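Local atomic coordinates of biogenic amine-binding protein (Rhodnius prolixus, PDB entry 4GE1), a protein that probably binds biogenic amines such as serotonin and norepinephrine in the saliva of a blood-feeding insect, and is seen here in complex with tryptamine. Residues S34-V38 with G39-C43; D181-L184 with Q185-K189. All coordinates share one frame; numbering follows the deposited sequence.

Interaction 1 (S34-V38 with G39-C43); sequences STLEV and GDKNC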
loop_
_atom_site.group_PDB
_atom_site.type_symbol
_atom_site.label_atom_id
_atom_site.label_comp_id
_atom_site.label_asym_id
_atom_site.label_seq_id
_atom_site.Cartn_x
_atom_site.Cartn_y
_atom_site.Cartn_z
ATOM N N SER A 34 -6.389 -13.598 11.808
ATOM C CA SER A 34 -7.747 -13.660 12.357
ATOM C C SER A 34 -8.780 -13.074 11.394
ATOM O O SER A 34 -8.439 -12.278 10.504
ATOM C CB SER A 34 -7.824 -12.956 13.713
ATOM O OG SER A 34 -7.791 -11.550 13.554
ATOM N N THR A 35 -10.040 -13.465 11.566
ATOM C CA THR A 35 -11.111 -12.924 10.726
ATOM C C THR A 35 -11.223 -11.397 10.875
ATOM O O THR A 35 -11.046 -10.846 11.960
ATOM C CB THR A 35 -12.473 -13.584 11.013
ATOM O OG1 THR A 35 -12.981 -13.110 12.267
ATOM C CG2 THR A 35 -12.342 -15.115 11.040
ATOM N N LEU A 36 -11.517 -10.719 9.778
ATOM C CA LEU A 36 -11.490 -9.256 9.762
ATOM C C LEU A 36 -12.648 -8.636 10.564
ATOM O O LEU A 36 -13.808 -9.009 10.378
ATOM C CB LEU A 36 -11.520 -8.771 8.313
ATOM C CG LEU A 36 -10.904 -7.424 7.933
ATOM C CD1 LEU A 36 -9.471 -7.305 8.435
ATOM C CD2 LEU A 36 -10.961 -7.251 6.420
ATOM N N GLU A 37 -12.318 -7.698 11.454
ATOM C CA GLU A 37 -13.322 -6.902 12.165
ATOM C C GLU A 37 -13.662 -5.643 11.367
ATOM O O GLU A 37 -12.826 -5.119 10.632
ATOM C CB GLU A 37 -12.823 -6.478 13.548
ATOM C CG GLU A 37 -12.713 -7.587 14.580
ATOM C CD GLU A 37 -11.996 -7.112 15.828
ATOM O OE1 GLU A 37 -11.667 -5.906 15.894
ATOM O OE2 GLU A 37 -11.765 -7.936 16.738
ATOM N N VAL A 38 -14.877 -5.136 11.548
ATOM C CA VAL A 38 -15.354 -4.016 10.746
ATOM C C VAL A 38 -14.429 -2.787 10.825
ATOM O O VAL A 38 -14.307 -2.023 9.862
ATOM C CB VAL A 38 -16.814 -3.653 11.102
ATOM C CG1 VAL A 38 -16.924 -3.247 12.558
ATOM C CG2 VAL A 38 -17.325 -2.557 10.162
ATOM N N GLY A 39 -13.767 -2.615 11.965
ATOM C CA GLY A 39 -12.810 -1.539 12.154
ATOM C C GLY A 39 -11.636 -1.601 11.183
ATOM O O GLY A 39 -10.999 -0.583 10.886
ATOM N N ASP A 40 -11.338 -2.795 10.682
ATOM C CA ASP A 40 -10.253 -2.938 9.713
ATOM C C ASP A 40 -10.766 -3.164 8.300
ATOM O O ASP A 40 -10.028 -3.628 7.434
ATOM C CB ASP A 40 -9.301 -4.060 10.111
ATOM C CG ASP A 40 -8.613 -3.793 11.430
ATOM O OD1 ASP A 40 -8.075 -2.680 11.615
ATOM O OD2 ASP A 40 -8.620 -4.700 12.288
ATOM N N LYS A 41 -12.036 -2.844 8.075
ATOM C CA LYS A 41 -12.585 -2.853 6.725
ATOM C C LYS A 41 -12.607 -1.423 6.180
ATOM O O LYS A 41 -13.501 -0.639 6.505
ATOM C CB LYS A 41 -13.977 -3.496 6.720
ATOM C CG LYS A 41 -13.920 -4.993 7.034
ATOM C CD LYS A 41 -15.273 -5.685 6.966
ATOM C CE LYS A 41 -15.095 -7.165 7.280
ATOM N NZ LYS A 41 -16.362 -7.929 7.237
ATOM N N ASN A 42 -11.604 -1.086 5.366
ATOM C CA ASN A 42 -11.405 0.291 4.894
ATOM C C ASN A 42 -11.307 0.478 3.373
ATOM O O ASN A 42 -11.042 -0.472 2.624
ATOM C CB ASN A 42 -10.137 0.898 5.508
ATOM C CG ASN A 42 -10.121 0.845 7.022
ATOM O OD1 ASN A 42 -10.938 1.477 7.694
ATOM N ND2 ASN A 42 -9.153 0.125 7.569
ATOM N N CYS A 43 -11.511 1.725 2.940
ATOM C CA CYS A 43 -11.283 2.150 1.566
ATOM C C CYS A 43 -9.987 2.945 1.574
ATOM O O CYS A 43 -9.913 4.027 2.177
ATOM C CB CYS A 43 -12.412 3.066 1.096
ATOM S SG CYS A 43 -14.065 2.359 1.260
HETATM O O HOH W 1 -15.068 -10.512 8.468
HETATM O O HOH W 2 -9.441 -6.992 12.370
#
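Two overlapping type I turns, each closed by a backbone bond from residue i+3 to residue i, coil the chain at V38 and G39 in 3-10 fashion: D40 N donates to E37 O at 2.8 Å and K41 N to V38 O at 3.0 Å. V38 O also accepts a hydrogen bond from N64 ND2. L36, just ahead of the coil, folds back on it and touches it with both branches. Its CD1 meets D40 CB at 3.7 Å, while CD2 lies 3.8 Å from K41 CG; the swing of CG away from the backbone N (chi1 -153°) sends the branches that way. This is the loop joining the first two strands of the lipocalin barrel, a connection that in this fold borders the mouth of the cavity, and the D40 side chain lies about 11 Å from bound tryptamine. F168 also packs on L36 and K41, and Y29 OH bonds to D40 O. K41 runs its extended chain back past the coil, bringing CE within 3.8 Å of L36 O. A water completes this arm, donating a hydrogen bond to L36 O at 2.7 Å and accepting one from K41 NZ at 3.1 Å. Another water bridges E37 N and D40 OD2, although its modelled approach to the carboxylate is short enough to make that length doubtful.

Interaction 2 (D181-L184 with Q185-K189); sequences DETL and QKLLK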
loop_
_atom_site.group_PDB
_atom_site.type_symbol
_atom_site.label_atom_id
_atom_site.label_comp_id
_atom_site.label_asym_id
_atom_site.label_seq_id
_atom_site.Cartn_x
_atom_site.Cartn_y
_atom_site.Cartn_z
ATOM N N ASP A 181 -8.679 13.130 -1.079
ATOM C CA ASP A 181 -7.764 13.610 -2.108
ATOM C C ASP A 181 -7.039 14.906 -1.742
ATOM O O ASP A 181 -5.871 15.090 -2.094
ATOM C CB ASP A 181 -8.514 13.791 -3.428
ATOM C CG ASP A 181 -8.789 12.470 -4.125
ATOM O OD1 ASP A 181 -7.816 11.744 -4.412
ATOM O OD2 ASP A 181 -9.971 12.151 -4.379
ATOM N N GLU A 182 -7.720 15.815 -1.052
ATOM C CA GLU A 182 -7.087 17.096 -0.764
ATOM C C GLU A 182 -5.996 16.928 0.294
ATOM O O GLU A 182 -4.944 17.559 0.209
ATOM C CB GLU A 182 -8.107 18.175 -0.381
ATOM C CG GLU A 182 -8.270 18.387 1.107
ATOM C CD GLU A 182 -8.527 19.839 1.463
ATOM O OE1 GLU A 182 -9.257 20.523 0.711
ATOM O OE2 GLU A 182 -7.989 20.298 2.493
ATOM N N THR A 183 -6.228 16.055 1.271
ATOM C CA THR A 183 -5.207 15.783 2.277
ATOM C C THR A 183 -4.046 15.024 1.654
ATOM O O THR A 183 -2.885 15.259 1.992
ATOM C CB THR A 183 -5.762 14.999 3.486
ATOM O OG1 THR A 183 -6.668 15.835 4.217
ATOM C CG2 THR A 183 -4.638 14.575 4.415
ATOM N N LEU A 184 -4.363 14.125 0.729
ATOM C CA LEU A 184 -3.336 13.367 0.036
ATOM C C LEU A 184 -2.368 14.329 -0.659
ATOM O O LEU A 184 -1.153 14.247 -0.472
ATOM C CB LEU A 184 -3.960 12.409 -0.992
ATOM C CG LEU A 184 -4.668 11.134 -0.507
ATOM C CD1 LEU A 184 -5.180 10.355 -1.709
ATOM C CD2 LEU A 184 -3.731 10.258 0.315
ATOM N N GLN A 185 -2.921 15.238 -1.459
ATOM C CA GLN A 185 -2.113 16.207 -2.206
ATOM C C GLN A 185 -1.322 17.115 -1.252
ATOM O O GLN A 185 -0.128 17.329 -1.425
ATOM C CB GLN A 185 -3.012 17.027 -3.148
ATOM C CG GLN A 185 -2.359 18.270 -3.750
ATOM C CD GLN A 185 -1.339 17.953 -4.838
ATOM O OE1 GLN A 185 -1.319 16.851 -5.395
ATOM N NE2 GLN A 185 -0.487 18.926 -5.147
ATOM N N LYS A 186 -1.993 17.619 -0.221
ATOM C CA LYS A 186 -1.352 18.489 0.751
ATOM C C LYS A 186 -0.182 17.824 1.495
ATOM O O LYS A 186 0.896 18.409 1.621
ATOM C CB LYS A 186 -2.397 18.988 1.748
ATOM C CG LYS A 186 -1.922 20.086 2.672
ATOM C CD LYS A 186 -3.032 20.468 3.639
ATOM C CE LYS A 186 -3.380 19.294 4.546
ATOM N NZ LYS A 186 -2.255 18.950 5.451
ATOM N N LEU A 187 -0.390 16.610 2.001
ATOM C CA LEU A 187 0.671 15.952 2.760
ATOM C C LEU A 187 1.843 15.565 1.857
ATOM O O LEU A 187 3.004 15.598 2.272
ATOM C CB LEU A 187 0.132 14.742 3.540
ATOM C CG LEU A 187 -0.738 15.084 4.758
ATOM C CD1 LEU A 187 -1.222 13.839 5.463
ATOM C CD2 LEU A 187 0.028 15.971 5.724
ATOM N N LEU A 188 1.539 15.223 0.611
ATOM C CA LEU A 188 2.581 14.856 -0.332
ATOM C C LEU A 188 3.557 16.015 -0.549
ATOM O O LEU A 188 4.765 15.803 -0.698
ATOM C CB LEU A 188 1.971 14.424 -1.665
ATOM C CG LEU A 188 2.953 13.827 -2.676
ATOM C CD1 LEU A 188 3.157 12.343 -2.409
ATOM C CD2 LEU A 188 2.450 14.049 -4.094
ATOM N N LYS A 189 3.033 17.235 -0.560
ATOM C CA LYS A 189 3.871 18.406 -0.805
ATOM C C LYS A 189 4.484 18.972 0.486
ATOM O O LYS A 189 5.514 19.640 0.454
ATOM C CB LYS A 189 3.092 19.479 -1.574
ATOM C CG LYS A 189 3.955 20.636 -2.057
ATOM C CD LYS A 189 3.424 21.236 -3.350
ATOM C CE LYS A 189 2.009 21.770 -3.184
ATOM N NZ LYS A 189 1.520 22.433 -4.427
#
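Four consecutive i+4 to i backbone bonds join D181-L184 to Q185-K189 and satisfy every carbonyl of the first turn. Q185 N donates to D181 O at 3.0 Å, K186 N to E182 O, L187 N to T183 O at 2.8 Å and L188 N to L184 O at 3.1 Å. All four are fairly straight, the last bending most, with an N-H...O angle of 152°. Next in the series, K189 N reaches Q185 O at 3.3 Å and, weakly, K186 O, while K57 NZ bonds to L188 O and, weakly, to L187 O. This second helix after the barrel strands, near the C terminus of this lipocalin, lies against the barrel wall: L184, L187 and L188 rest on V59, and L184 and L188 also reach strand 43-50. On the helix itself, T183 and L187 lie side by side and point the same way, the methyl CG2 touching L187 CD1 at 3.6 Å. T183's first torsion (chi1 -68°) places this methyl opposite the backbone N and the hydroxyl beside it; OG1, on a buried residue, is hydrogen-bonded to OD2 of D180, while D181 OD1 forms a salt bridge with K45. E182 and K186, one turn apart, make no ion pair, since OE2 and NZ remain 6.6 Å apart. The lysine chain bends at its last two torsions, and its NZ makes a weak bond to K98 O instead. Its CB, nearer the backbone, packs 3.3 Å from E182 O.

How the interactions relate
From the N terminus, the chain leaves strand 23-31, makes the short turn of interaction 1 and enters strand 43-50 at C43. The remaining barrel strands and helix 150-159 follow before helix 181-189 forms interaction 2. The two local contacts stand in series, neither nesting nor crossing, with centres 25 Å apart and nearest atoms about 9 Å apart. Strand 43-50 is what they share: its first residue, C43, is disulfide-bonded to C177, just ahead of the helix, and K45 is salt-bridged to D181. The loop runs straight into this strand, while the disulfide and the salt bridge tie the segment leading into helix 181-189, and the helix start, to it.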